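Local coordinates for signal transduction histidine-protein kinase/phosphatase MprB (Mycobacterium hassiacum, PDB 6BLK) that probably autophosphorylates on a histidine using ATP and passes the signal on in a two-component system, this chain being its ATP-binding catalytic domain, at residues P8-M11 / T12-I15; L55-A58 / A59-S62; G90-P93 / Q94-H97; F104-A107 / S108-S111. All blocks are in the same frame, centred on the assembly; numbering follows the deposited sequence.

Interaction 1. Residues P8-M11 / T12-I15; sequences PVDM and TEVI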
loop_
_atom_site.group_PDB
_atom_site.type_symbol
_atom_site.label_atom_id
_atom_site.label_comp_id
_atom_site.label_asym_id
_atom_site.label_seq_id
_atom_site.Cartn_x
_atom_site.Cartn_y
_atom_site.Cartn_z
ATOM N N PRO A 8 -11.422 14.989 8.725
ATOM C CA PRO A 8 -11.811 13.569 8.807
ATOM C C PRO A 8 -11.798 12.922 7.433
ATOM O O PRO A 8 -12.325 13.477 6.465
ATOM C CB PRO A 8 -13.225 13.613 9.405
ATOM C CG PRO A 8 -13.358 14.938 10.006
ATOM C CD PRO A 8 -12.475 15.874 9.257
ATOM N N VAL A 9 -11.152 11.751 7.352
ATOM C CA VAL A 9 -10.963 10.994 6.108
ATOM C C VAL A 9 -11.539 9.587 6.286
ATOM O O VAL A 9 -11.088 8.830 7.156
ATOM C CB VAL A 9 -9.483 10.914 5.695
ATOM C CG1 VAL A 9 -9.338 10.099 4.453
ATOM C CG2 VAL A 9 -8.900 12.298 5.447
ATOM N N ASP A 10 -12.510 9.226 5.443
ATOM C CA ASP A 10 -13.101 7.881 5.429
ATOM C C ASP A 10 -12.209 6.943 4.612
ATOM O O ASP A 10 -12.110 7.072 3.400
ATOM C CB ASP A 10 -14.509 7.999 4.841
ATOM C CG ASP A 10 -15.241 6.703 4.745
ATOM O OD1 ASP A 10 -14.625 5.632 4.820
ATOM O OD2 ASP A 10 -16.475 6.771 4.548
ATOM N N MET A 11 -11.533 6.001 5.273
ATOM C CA MET A 11 -10.563 5.191 4.567
ATOM C C MET A 11 -11.232 4.208 3.618
ATOM O O MET A 11 -10.592 3.775 2.656
ATOM C CB MET A 11 -9.657 4.428 5.540
ATOM C CG MET A 11 -8.631 5.294 6.263
ATOM S SD MET A 11 -7.497 6.172 5.128
ATOM C CE MET A 11 -6.698 4.870 4.247
ATOM N N THR A 12 -12.506 3.880 3.853
ATOM C CA THR A 12 -13.221 3.032 2.907
ATOM C C THR A 12 -13.355 3.739 1.571
ATOM O O THR A 12 -13.170 3.126 0.516
ATOM C CB THR A 12 -14.586 2.651 3.457
ATOM O OG1 THR A 12 -14.440 1.998 4.722
ATOM C CG2 THR A 12 -15.308 1.741 2.476
ATOM N N GLU A 13 -13.649 5.036 1.590
ATOM C CA GLU A 13 -13.775 5.750 0.328
ATOM C C GLU A 13 -12.416 5.937 -0.334
ATOM O O GLU A 13 -12.301 5.811 -1.557
ATOM C CB GLU A 13 -14.473 7.090 0.548
ATOM C CG GLU A 13 -15.884 7.006 1.130
ATOM C CD GLU A 13 -16.961 7.240 0.089
ATOM O OE1 GLU A 13 -16.686 7.030 -1.115
ATOM O OE2 GLU A 13 -18.081 7.646 0.477
ATOM N N VAL A 14 -11.373 6.231 0.453
ATOM C CA VAL A 14 -10.036 6.395 -0.096
ATOM C C VAL A 14 -9.606 5.133 -0.825
ATOM O O VAL A 14 -9.121 5.181 -1.962
ATOM C CB VAL A 14 -9.050 6.767 1.023
ATOM C CG1 VAL A 14 -7.627 6.668 0.542
ATOM C CG2 VAL A 14 -9.356 8.162 1.506
ATOM N N ILE A 15 -9.787 3.984 -0.183
ATOM C CA ILE A 15 -9.372 2.727 -0.796
ATOM C C ILE A 15 -10.228 2.419 -2.014
ATOM O O ILE A 15 -9.707 1.976 -3.040
ATOM C CB ILE A 15 -9.411 1.603 0.245
ATOM C CG1 ILE A 15 -8.405 1.913 1.354
ATOM C CG2 ILE A 15 -9.141 0.279 -0.421
ATOM C CD1 ILE A 15 -8.575 1.071 2.591
HETATM O O HOH W 1 -15.907 3.685 6.348
#
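Two carboxylates, those of Asp10 and Glu13, are the flat groups here, and their planes stand 82° apart. They do not meet as a stack. Asp10 OD2 lies against the CG methylene of Glu13 at 3.5 Å, so one carboxylate rests on the aliphatic stem below the other. The charged ends are further apart, and the like charges would probably disfavour a closer approach. Asp10 OD1 faces the opening turn of the helix. Asp10 CG sits anti to the backbone N (chi1 179°), beside the carbonyl carbon, which carries the carboxylate forward over that turn. OD1 accepts weak bonds from Thr12 N at 2.9 Å and from Glu13 N at 3.4 Å. A water donates to OD1 and also pairs with Thr12 OG1, bridging the two side chains. The backbone O of Asp10 takes a straighter bond from Val14 N (3.2 Å, 164°), in the carbonyl plane. Met11 O follows with Ile15 N at 3.0 Å.

The other side of the contact is apolar and buried. Val9 CG1 touches Val14 CG2 at 3.5 Å. The Met11 chain bends at chi2 and chi3, and its CE comes to 4.2 Å from Val14 CG1. Leu47 of helix 44-60 packs on Val9 and Met11, and strands 30-40 and 67-76 meet Met11 and Ile15. The partial positive charge of the helix start probably favours an ionised Asp10. This is an aspartate N-cap, placed where strand 7-10 passes into helix 11-25.

Interaction 2. Residues L55-A58 / A59-S62; sequences LDNA and AKWS. With MG (magnesium ion), chain F; ATP (adenosine-5'-triphosphate), chain E.
One magnesium-bound water joins Asp56 and Lys60. It donates to Asp56 OD2 at 2.6 Å and accepts from Lys60 NZ at 3.3 Å. The site is the N box of the Bergerat ATP-binding fold, at the end of helix 44-60. Asp56 is thus a second-shell residue and probably helps to orient this metal-bound water. Its OD2 also rests against Lys60 CD, while the two charged ends do not touch.

Asn57 uses both ends of its amide. OD1 binds the magnesium at 2.1 Å, and ND2 donates to the alpha-phosphate oxygen O2A of ATP at 2.7 Å. One oxygen from each of the three phosphates and two waters complete six ligands. CG of Asn57 lies anti to the carbonyl carbon (chi1 -66°), and the amide reaches the magnesium and the alpha-phosphate. The Lys60 chain turns at chi3 (68°), and NZ reaches the beta-phosphate oxygen O2B of ATP at 2.8 Å. O2B is itself bound to the metal, so it is gripped twice. Lysine and magnesium probably share its negative charge.

The indole of Trp61 lies between two groups. ATP N3 sits 3.9 Å above one face, toward the rim, and Lys60 CB is over the opposite face. Asn57 CB is at the indole edge, in plane. Trp61 NE1 bonds to Arg110 O, which fixes the turn of the ring. Trp61 N donates to Asn57 O and Ser62 N to Ala59 O as the helix ends. A side chain adds to this: Ser62 OG donates to Ala58 O at 2.6 Å.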
loop_
_atom_site.group_PDB
_atom_site.type_symbol
_atom_site.label_atom_id
_atom_site.label_comp_id
_atom_site.label_asym_id
_atom_site.label_seq_id
_atom_site.Cartn_x
_atom_site.Cartn_y
_atom_site.Cartn_z
ATOM N N LEU A 55 -0.975 0.147 -4.376
ATOM C CA LEU A 55 -1.778 -0.706 -5.246
ATOM C C LEU A 55 -1.165 -0.799 -6.623
ATOM O O LEU A 55 -1.207 -1.865 -7.247
ATOM C CB LEU A 55 -3.204 -0.200 -5.354
ATOM C CG LEU A 55 -4.046 -0.341 -4.091
ATOM C CD1 LEU A 55 -5.374 0.346 -4.337
ATOM C CD2 LEU A 55 -4.276 -1.802 -3.697
ATOM N N ASP A 56 -0.613 0.308 -7.128
ATOM C CA ASP A 56 -0.013 0.291 -8.455
ATOM C C ASP A 56 1.167 -0.674 -8.512
ATOM O O ASP A 56 1.305 -1.428 -9.485
ATOM C CB ASP A 56 0.423 1.692 -8.865
ATOM C CG ASP A 56 0.889 1.745 -10.290
ATOM O OD1 ASP A 56 0.043 1.477 -11.170
ATOM O OD2 ASP A 56 2.087 2.038 -10.504
ATOM N N ASN A 57 2.020 -0.689 -7.473
ATOM C CA ASN A 57 3.134 -1.637 -7.427
ATOM C C ASN A 57 2.622 -3.057 -7.350
ATOM O O ASN A 57 3.143 -3.956 -8.028
ATOM C CB ASN A 57 4.061 -1.368 -6.232
ATOM C CG ASN A 57 4.788 -0.059 -6.339
ATOM O OD1 ASN A 57 4.960 0.489 -7.436
ATOM N ND2 ASN A 57 5.219 0.464 -5.191
ATOM N N ALA A 58 1.589 -3.275 -6.544
ATOM C CA ALA A 58 1.066 -4.618 -6.393
ATOM C C ALA A 58 0.585 -5.125 -7.738
ATOM O O ALA A 58 0.811 -6.289 -8.088
ATOM C CB ALA A 58 -0.068 -4.633 -5.356
ATOM N N ALA A 59 -0.067 -4.258 -8.510
ATOM C CA ALA A 59 -0.558 -4.658 -9.827
ATOM C C ALA A 59 0.593 -4.874 -10.802
ATOM O O ALA A 59 0.602 -5.857 -11.552
ATOM C CB ALA A 59 -1.534 -3.620 -10.384
ATOM N N LYS A 60 1.582 -3.983 -10.789
ATOM C CA LYS A 60 2.639 -4.033 -11.801
ATOM C C LYS A 60 3.326 -5.380 -11.786
ATOM O O LYS A 60 3.579 -5.986 -12.850
ATOM C CB LYS A 60 3.675 -2.918 -11.578
ATOM C CG LYS A 60 3.239 -1.571 -12.105
ATOM C CD LYS A 60 4.160 -0.450 -11.604
ATOM C CE LYS A 60 5.542 -0.544 -12.188
ATOM N NZ LYS A 60 6.491 0.545 -11.715
ATOM N N TRP A 61 3.640 -5.865 -10.589
ATOM C CA TRP A 61 4.410 -7.083 -10.416
ATOM C C TRP A 61 3.536 -8.294 -10.075
ATOM O O TRP A 61 4.067 -9.335 -9.690
ATOM C CB TRP A 61 5.515 -6.848 -9.386
ATOM C CG TRP A 61 6.615 -5.985 -9.978
ATOM C CD1 TRP A 61 7.570 -6.382 -10.867
ATOM C CD2 TRP A 61 6.853 -4.581 -9.744
ATOM N NE1 TRP A 61 8.381 -5.319 -11.206
ATOM C CE2 TRP A 61 7.969 -4.206 -10.519
ATOM C CE3 TRP A 61 6.229 -3.615 -8.944
ATOM C CZ2 TRP A 61 8.460 -2.907 -10.538
ATOM C CZ3 TRP A 61 6.726 -2.324 -8.958
ATOM C CH2 TRP A 61 7.830 -1.981 -9.746
ATOM N N SER A 62 2.248 -8.181 -10.232
ATOM C CA SER A 62 1.333 -9.324 -10.125
ATOM C C SER A 62 1.446 -10.197 -11.362
ATOM O O SER A 62 1.412 -9.671 -12.478
ATOM C CB SER A 62 -0.104 -8.876 -10.033
ATOM O OG SER A 62 -0.477 -8.489 -8.719
HETATM MG MG MG F . 5.793 2.369 -7.916
HETATM P PG ATP E . 7.199 4.817 -9.551
HETATM O O1G ATP E . 6.436 4.185 -8.402
HETATM O O2G ATP E . 8.010 6.087 -9.253
HETATM O O3G ATP E . 6.413 4.905 -10.848
HETATM P PB ATP E . 8.630 2.288 -9.197
HETATM O O1B ATP E . 9.813 1.664 -9.916
HETATM O O2B ATP E . 7.289 1.641 -9.210
HETATM O O3B ATP E . 8.381 3.748 -9.884
HETATM P PA ATP E . 8.474 2.328 -6.266
HETATM O O1A ATP E . 9.058 3.340 -5.285
HETATM O O2A ATP E . 6.973 2.212 -6.354
HETATM O O3A ATP E . 9.155 2.696 -7.704
HETATM O "O5'" ATP E . 9.160 0.947 -5.974
HETATM C "C5'" ATP E . 10.572 0.846 -5.892
HETATM C "C4'" ATP E . 10.992 -0.516 -6.430
HETATM O "O4'" ATP E . 10.619 -1.484 -5.443
HETATM C "C3'" ATP E . 10.362 -0.991 -7.745
HETATM O "O3'" ATP E . 11.082 -0.515 -8.903
HETATM C "C2'" ATP E . 10.470 -2.496 -7.583
HETATM O "O2'" ATP E . 11.798 -2.970 -7.873
HETATM C "C1'" ATP E . 10.251 -2.691 -6.099
HETATM N N9 ATP E . 8.847 -2.959 -5.739
HETATM C C8 ATP E . 7.941 -2.106 -5.151
HETATM N N7 ATP E . 6.760 -2.751 -4.933
HETATM C C5 ATP E . 6.924 -4.015 -5.380
HETATM C C6 ATP E . 6.069 -5.182 -5.399
HETATM N N6 ATP E . 4.812 -5.075 -4.948
HETATM N N1 ATP E . 6.572 -6.305 -5.908
HETATM C C2 ATP E . 7.832 -6.385 -6.375
HETATM N N3 ATP E . 8.685 -5.352 -6.368
HETATM C C4 ATP E . 8.280 -4.158 -5.876
HETATM O O HOH W 2 4.531 2.278 -9.776
HETATM O O HOH W 3 4.228 3.238 -6.801
#

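Interaction 3. Residues G90-P93 / Q94-H97; sequences GIPP and QERH
Arg96 folds back to Ile91 and forms the tight part of this contact, while Gln94 and Pro92 meet on the solvent side. The stretch starts at the last glycine of a DxGxG sequence, the G1 box of the histidine kinase ATPase fold. A 3-10 turn follows it.

The Arg96 chain is extended from CG to NE. Its guanidinium reaches Ile91 O side-on with two nitrogens, NE at 3.0 Å and NH2 at 3.2 Å. The oxygen lies only 9° out of the guanidinium plane, so both N-H groups point at one acceptor. One face of the guanidinium lies over Pro93 CA, and the proline ring and the arginine run side by side. Tyr137 of strand 132-137 makes a cation-pi contact with Arg96. Further in, the Ile91 and Glu95 side chains cross at about a right angle, with Ile91 CG2 3.9 Å from Glu95 CB. The Ile91 side chain also touches ATP. Glu95 OE1 lies 3.3 Å from Pro92 CD, and its hydrogen-bond partner is Ser106 OG.

The outer part is looser: Gln94 meets Pro92 by van der Waals contact. Gln94 CG sits between the backbone N and the carbonyl carbon (chi1 64°), and the chain bends again at chi2 (-84°). The Gln94 amide therefore lies back beside the CB-CG edge of the Pro92 ring, with Gln94 NE2 3.5 Å from Pro92 CG. Below it the turn is held by its backbone. Glu95 N donates to Pro92 O at 3.2 Å, and Arg96 N donates to Pro93 O at the same length.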
loop_
_atom_site.group_PDB
_atom_site.type_symbol
_atom_site.label_atom_id
_atom_site.label_comp_id
_atom_site.label_asym_id
_atom_site.label_seq_id
_atom_site.Cartn_x
_atom_site.Cartn_y
_atom_site.Cartn_z
ATOM N N GLY A 90 8.131 -10.831 -4.523
ATOM C CA GLY A 90 8.503 -10.436 -3.186
ATOM C C GLY A 90 9.804 -9.653 -3.177
ATOM O O GLY A 90 10.616 -9.720 -4.091
ATOM N N ILE A 91 9.992 -8.892 -2.114
ATOM C CA ILE A 91 11.224 -8.130 -1.899
ATOM C C ILE A 91 12.030 -8.860 -0.830
ATOM O O ILE A 91 11.533 -9.027 0.291
ATOM C CB ILE A 91 10.928 -6.682 -1.484
ATOM C CG1 ILE A 91 10.253 -5.945 -2.654
ATOM C CG2 ILE A 91 12.228 -5.971 -1.057
ATOM C CD1 ILE A 91 9.693 -4.572 -2.310
ATOM N N PRO A 92 13.249 -9.312 -1.128
ATOM C CA PRO A 92 13.969 -10.185 -0.187
ATOM C C PRO A 92 14.438 -9.427 1.044
ATOM O O PRO A 92 14.532 -8.190 1.031
ATOM C CB PRO A 92 15.163 -10.685 -1.016
ATOM C CG PRO A 92 15.392 -9.596 -2.023
ATOM C CD PRO A 92 14.034 -9.025 -2.339
ATOM N N PRO A 93 14.760 -10.139 2.132
ATOM C CA PRO A 93 15.068 -9.451 3.397
ATOM C C PRO A 93 16.156 -8.398 3.311
ATOM O O PRO A 93 16.030 -7.348 3.955
ATOM C CB PRO A 93 15.487 -10.608 4.315
ATOM C CG PRO A 93 14.805 -11.784 3.746
ATOM C CD PRO A 93 14.786 -11.603 2.294
ATOM N N GLN A 94 17.225 -8.646 2.557
ATOM C CA GLN A 94 18.378 -7.750 2.572
ATOM C C GLN A 94 18.078 -6.397 1.930
ATOM O O GLN A 94 18.699 -5.396 2.307
ATOM C CB GLN A 94 19.576 -8.421 1.880
ATOM C CG GLN A 94 19.422 -8.729 0.390
ATOM C CD GLN A 94 18.699 -10.058 0.096
ATOM O OE1 GLN A 94 18.156 -10.711 1.001
ATOM N NE2 GLN A 94 18.707 -10.462 -1.177
ATOM N N GLU A 95 17.130 -6.346 0.993
ATOM C CA GLU A 95 16.719 -5.117 0.325
ATOM C C GLU A 95 15.674 -4.327 1.102
ATOM O O GLU A 95 15.346 -3.210 0.692
ATOM C CB GLU A 95 16.136 -5.432 -1.056
ATOM C CG GLU A 95 17.125 -6.012 -2.043
ATOM C CD GLU A 95 16.545 -6.182 -3.426
ATOM O OE1 GLU A 95 15.297 -6.230 -3.578
ATOM O OE2 GLU A 95 17.347 -6.253 -4.384
ATOM N N ARG A 96 15.088 -4.891 2.147
ATOM C CA ARG A 96 13.903 -4.263 2.722
ATOM C C ARG A 96 14.219 -2.909 3.358
ATOM O O ARG A 96 13.280 -2.161 3.635
ATOM C CB ARG A 96 13.220 -5.189 3.723
ATOM C CG ARG A 96 12.477 -6.335 3.054
ATOM C CD ARG A 96 11.924 -7.302 4.001
ATOM N NE ARG A 96 11.533 -8.481 3.266
ATOM C CZ ARG A 96 11.340 -9.660 3.814
ATOM N NH1 ARG A 96 11.487 -9.829 5.114
ATOM N NH2 ARG A 96 11.030 -10.683 3.024
ATOM N N HIS A 97 15.508 -2.564 3.520
ATOM C CA HIS A 97 15.965 -1.268 4.021
ATOM C C HIS A 97 16.197 -0.231 2.912
ATOM O O HIS A 97 16.469 0.942 3.214
ATOM C CB HIS A 97 17.275 -1.446 4.817
ATOM C CG HIS A 97 18.433 -1.863 3.970
ATOM N ND1 HIS A 97 19.102 -0.993 3.132
ATOM C CD2 HIS A 97 19.024 -3.069 3.807
ATOM C CE1 HIS A 97 20.060 -1.646 2.495
ATOM N NE2 HIS A 97 20.033 -2.907 2.889
#

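Interaction 4. Residues F104-A107 / S108-S111; sequences FRSA and SARS. With ATP (adenosine-5'-triphosphate), chain E.
Ser106 OG stands anti to its own N (chi1 -178°), beside the carbonyl carbon, and this turns it toward Ser108. Arg105 also has CG anti to the backbone N (chi1 -151°), and its chain is extended from CG to NE, long enough to reach Ser111. Ser108 N donates to Ser106 OG at 3.1 Å, which makes an ST turn. The same residues start a type I beta turn from Ser106 to Ala109. Its closing bond, Ala109 N to Ser106 O, is weak at 3.4 Å. Glu95 OE1 bonds to Ser106 OG from earlier in the same long loop, so this hydroxyl is held from two sides.

Arg105 NH2 donates to Ser111 OG at 2.6 Å, a short and nearly straight bond (166°). The hydroxyl lies in the guanidinium plane. NH2 also bonds to Met112 O and NH1 to Gly114 O, so the group is fixed along the chain it spans.

ATP lies against the inner side. Ser106 N donates to the ribose hydroxyl O2' of ATP at 2.8 Å. Phe104 CE2 is 3.4 Å from O4' of ATP, approaching obliquely, while Ser106 N lies over one face of the phenyl ring. Ala109 CB is 3.6 Å from ATP N3. This loop belongs to the ATP lid of the histidine kinase fold. The backbone N of Ser106 reads the ribose, and the ST turn probably helps to position it. Arg105 NH1 stays 4.5 Å from ATP O1B, so any effect of its charge on the phosphates would probably act through space, without a direct bond.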
loop_
_atom_site.group_PDB
_atom_site.type_symbol
_atom_site.label_atom_id
_atom_site.label_comp_id
_atom_site.label_asym_id
_atom_site.label_seq_id
_atom_site.Cartn_x
_atom_site.Cartn_y
_atom_site.Cartn_z
ATOM N N PHE A 104 15.242 3.322 -5.395
ATOM C CA PHE A 104 15.404 1.888 -5.190
ATOM C C PHE A 104 14.784 1.098 -6.335
ATOM O O PHE A 104 13.726 1.453 -6.853
ATOM C CB PHE A 104 14.770 1.455 -3.871
ATOM C CG PHE A 104 14.662 -0.042 -3.731
ATOM C CD1 PHE A 104 15.805 -0.821 -3.677
ATOM C CD2 PHE A 104 13.430 -0.665 -3.676
ATOM C CE1 PHE A 104 15.723 -2.188 -3.558
ATOM C CE2 PHE A 104 13.348 -2.023 -3.551
ATOM C CZ PHE A 104 14.497 -2.788 -3.495
ATOM N N ARG A 105 15.494 0.045 -6.760
ATOM C CA ARG A 105 15.024 -0.882 -7.782
ATOM C C ARG A 105 15.457 -2.279 -7.361
ATOM O O ARG A 105 16.658 -2.534 -7.221
ATOM C CB ARG A 105 15.619 -0.499 -9.144
ATOM C CG ARG A 105 14.796 -0.859 -10.350
ATOM C CD ARG A 105 15.354 -0.159 -11.574
ATOM N NE ARG A 105 14.614 -0.531 -12.778
ATOM C CZ ARG A 105 13.626 0.162 -13.332
ATOM N NH1 ARG A 105 13.202 1.308 -12.814
ATOM N NH2 ARG A 105 13.052 -0.297 -14.432
ATOM N N SER A 106 14.493 -3.183 -7.165
ATOM C CA SER A 106 14.792 -4.555 -6.769
ATOM C C SER A 106 15.307 -5.395 -7.942
ATOM O O SER A 106 14.705 -5.419 -9.017
ATOM C CB SER A 106 13.535 -5.206 -6.194
ATOM O OG SER A 106 13.798 -6.531 -5.765
ATOM N N ALA A 107 16.408 -6.111 -7.706
ATOM C CA ALA A 107 16.905 -7.076 -8.681
ATOM C C ALA A 107 15.989 -8.290 -8.814
ATOM O O ALA A 107 16.098 -9.020 -9.810
ATOM C CB ALA A 107 18.308 -7.529 -8.286
ATOM N N SER A 108 15.089 -8.517 -7.838
ATOM C CA SER A 108 14.157 -9.654 -7.872
ATOM C C SER A 108 12.936 -9.399 -8.740
ATOM O O SER A 108 12.228 -10.351 -9.093
ATOM C CB SER A 108 13.662 -10.006 -6.454
ATOM O OG SER A 108 14.716 -10.442 -5.604
ATOM N N ALA A 109 12.655 -8.145 -9.057
ATOM C CA ALA A 109 11.455 -7.759 -9.774
ATOM C C ALA A 109 11.838 -7.335 -11.181
ATOM O O ALA A 109 12.876 -6.698 -11.380
ATOM C CB ALA A 109 10.733 -6.620 -9.047
ATOM N N ARG A 110 11.007 -7.686 -12.155
ATOM C CA ARG A 110 11.363 -7.387 -13.538
ATOM C C ARG A 110 11.342 -5.879 -13.774
ATOM O O ARG A 110 10.563 -5.139 -13.161
ATOM C CB ARG A 110 10.433 -8.124 -14.504
ATOM C CG ARG A 110 9.053 -7.551 -14.702
ATOM C CD ARG A 110 8.358 -8.309 -15.840
ATOM N NE ARG A 110 7.028 -7.784 -16.131
ATOM C CZ ARG A 110 6.762 -6.837 -17.030
ATOM N NH1 ARG A 110 7.740 -6.284 -17.746
ATOM N NH2 ARG A 110 5.503 -6.442 -17.215
ATOM N N SER A 111 12.251 -5.416 -14.625
ATOM C CA SER A 111 12.397 -3.985 -14.854
ATOM C C SER A 111 11.205 -3.446 -15.625
ATOM O O SER A 111 10.842 -3.973 -16.685
ATOM C CB SER A 111 13.696 -3.691 -15.618
ATOM O OG SER A 111 13.902 -2.288 -15.784
HETATM P PG ATP E . 7.199 4.817 -9.551
HETATM O O1G ATP E . 6.436 4.185 -8.402
HETATM O O2G ATP E . 8.010 6.087 -9.253
HETATM O O3G ATP E . 6.413 4.905 -10.848
HETATM P PB ATP E . 8.630 2.288 -9.197
HETATM O O1B ATP E . 9.813 1.664 -9.916
HETATM O O2B ATP E . 7.289 1.641 -9.210
HETATM O O3B ATP E . 8.381 3.748 -9.884
HETATM P PA ATP E . 8.474 2.328 -6.266
HETATM O O1A ATP E . 9.058 3.340 -5.285
HETATM O O2A ATP E . 6.973 2.212 -6.354
HETATM O O3A ATP E . 9.155 2.696 -7.704
HETATM O "O5'" ATP E . 9.160 0.947 -5.974
HETATM C "C5'" ATP E . 10.572 0.846 -5.892
HETATM C "C4'" ATP E . 10.992 -0.516 -6.430
HETATM O "O4'" ATP E . 10.619 -1.484 -5.443
HETATM C "C3'" ATP E . 10.362 -0.991 -7.745
HETATM O "O3'" ATP E . 11.082 -0.515 -8.903
HETATM C "C2'" ATP E . 10.470 -2.496 -7.583
HETATM O "O2'" ATP E . 11.798 -2.970 -7.873
HETATM C "C1'" ATP E . 10.251 -2.691 -6.099
HETATM N N9 ATP E . 8.847 -2.959 -5.739
HETATM C C8 ATP E . 7.941 -2.106 -5.151
HETATM N N7 ATP E . 6.760 -2.751 -4.933
HETATM C C5 ATP E . 6.924 -4.015 -5.380
HETATM C C6 ATP E . 6.069 -5.182 -5.399
HETATM N N6 ATP E . 4.812 -5.075 -4.948
HETATM N N1 ATP E . 6.572 -6.305 -5.908
HETATM C C2 ATP E . 7.832 -6.385 -6.375
HETATM N N3 ATP E . 8.685 -5.352 -6.368
HETATM C C4 ATP E . 8.280 -4.158 -5.876
#

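Overall arrangement
The four contacts follow one another along the chain, and none encloses or crosses another. Each closes only a local turn. Interaction 1 comes first, where strand 7-10 enters helix 11-25, and lies on the other side of the domain from interactions 3 and 4. Interaction 2 ends helix 44-60 within the unit 30-40, 44-60, 67-76. Interactions 3 and 4 both lie in the long loop between strand 79-85 and helix 118-128, with centres about 11 Å apart. Glu95 joins them through Ser106. Interaction 4 also meets interaction 2, where Ala109 packs on Trp61. Residues 55-62, 90-97 and 104-111 thus all border one ATP pocket.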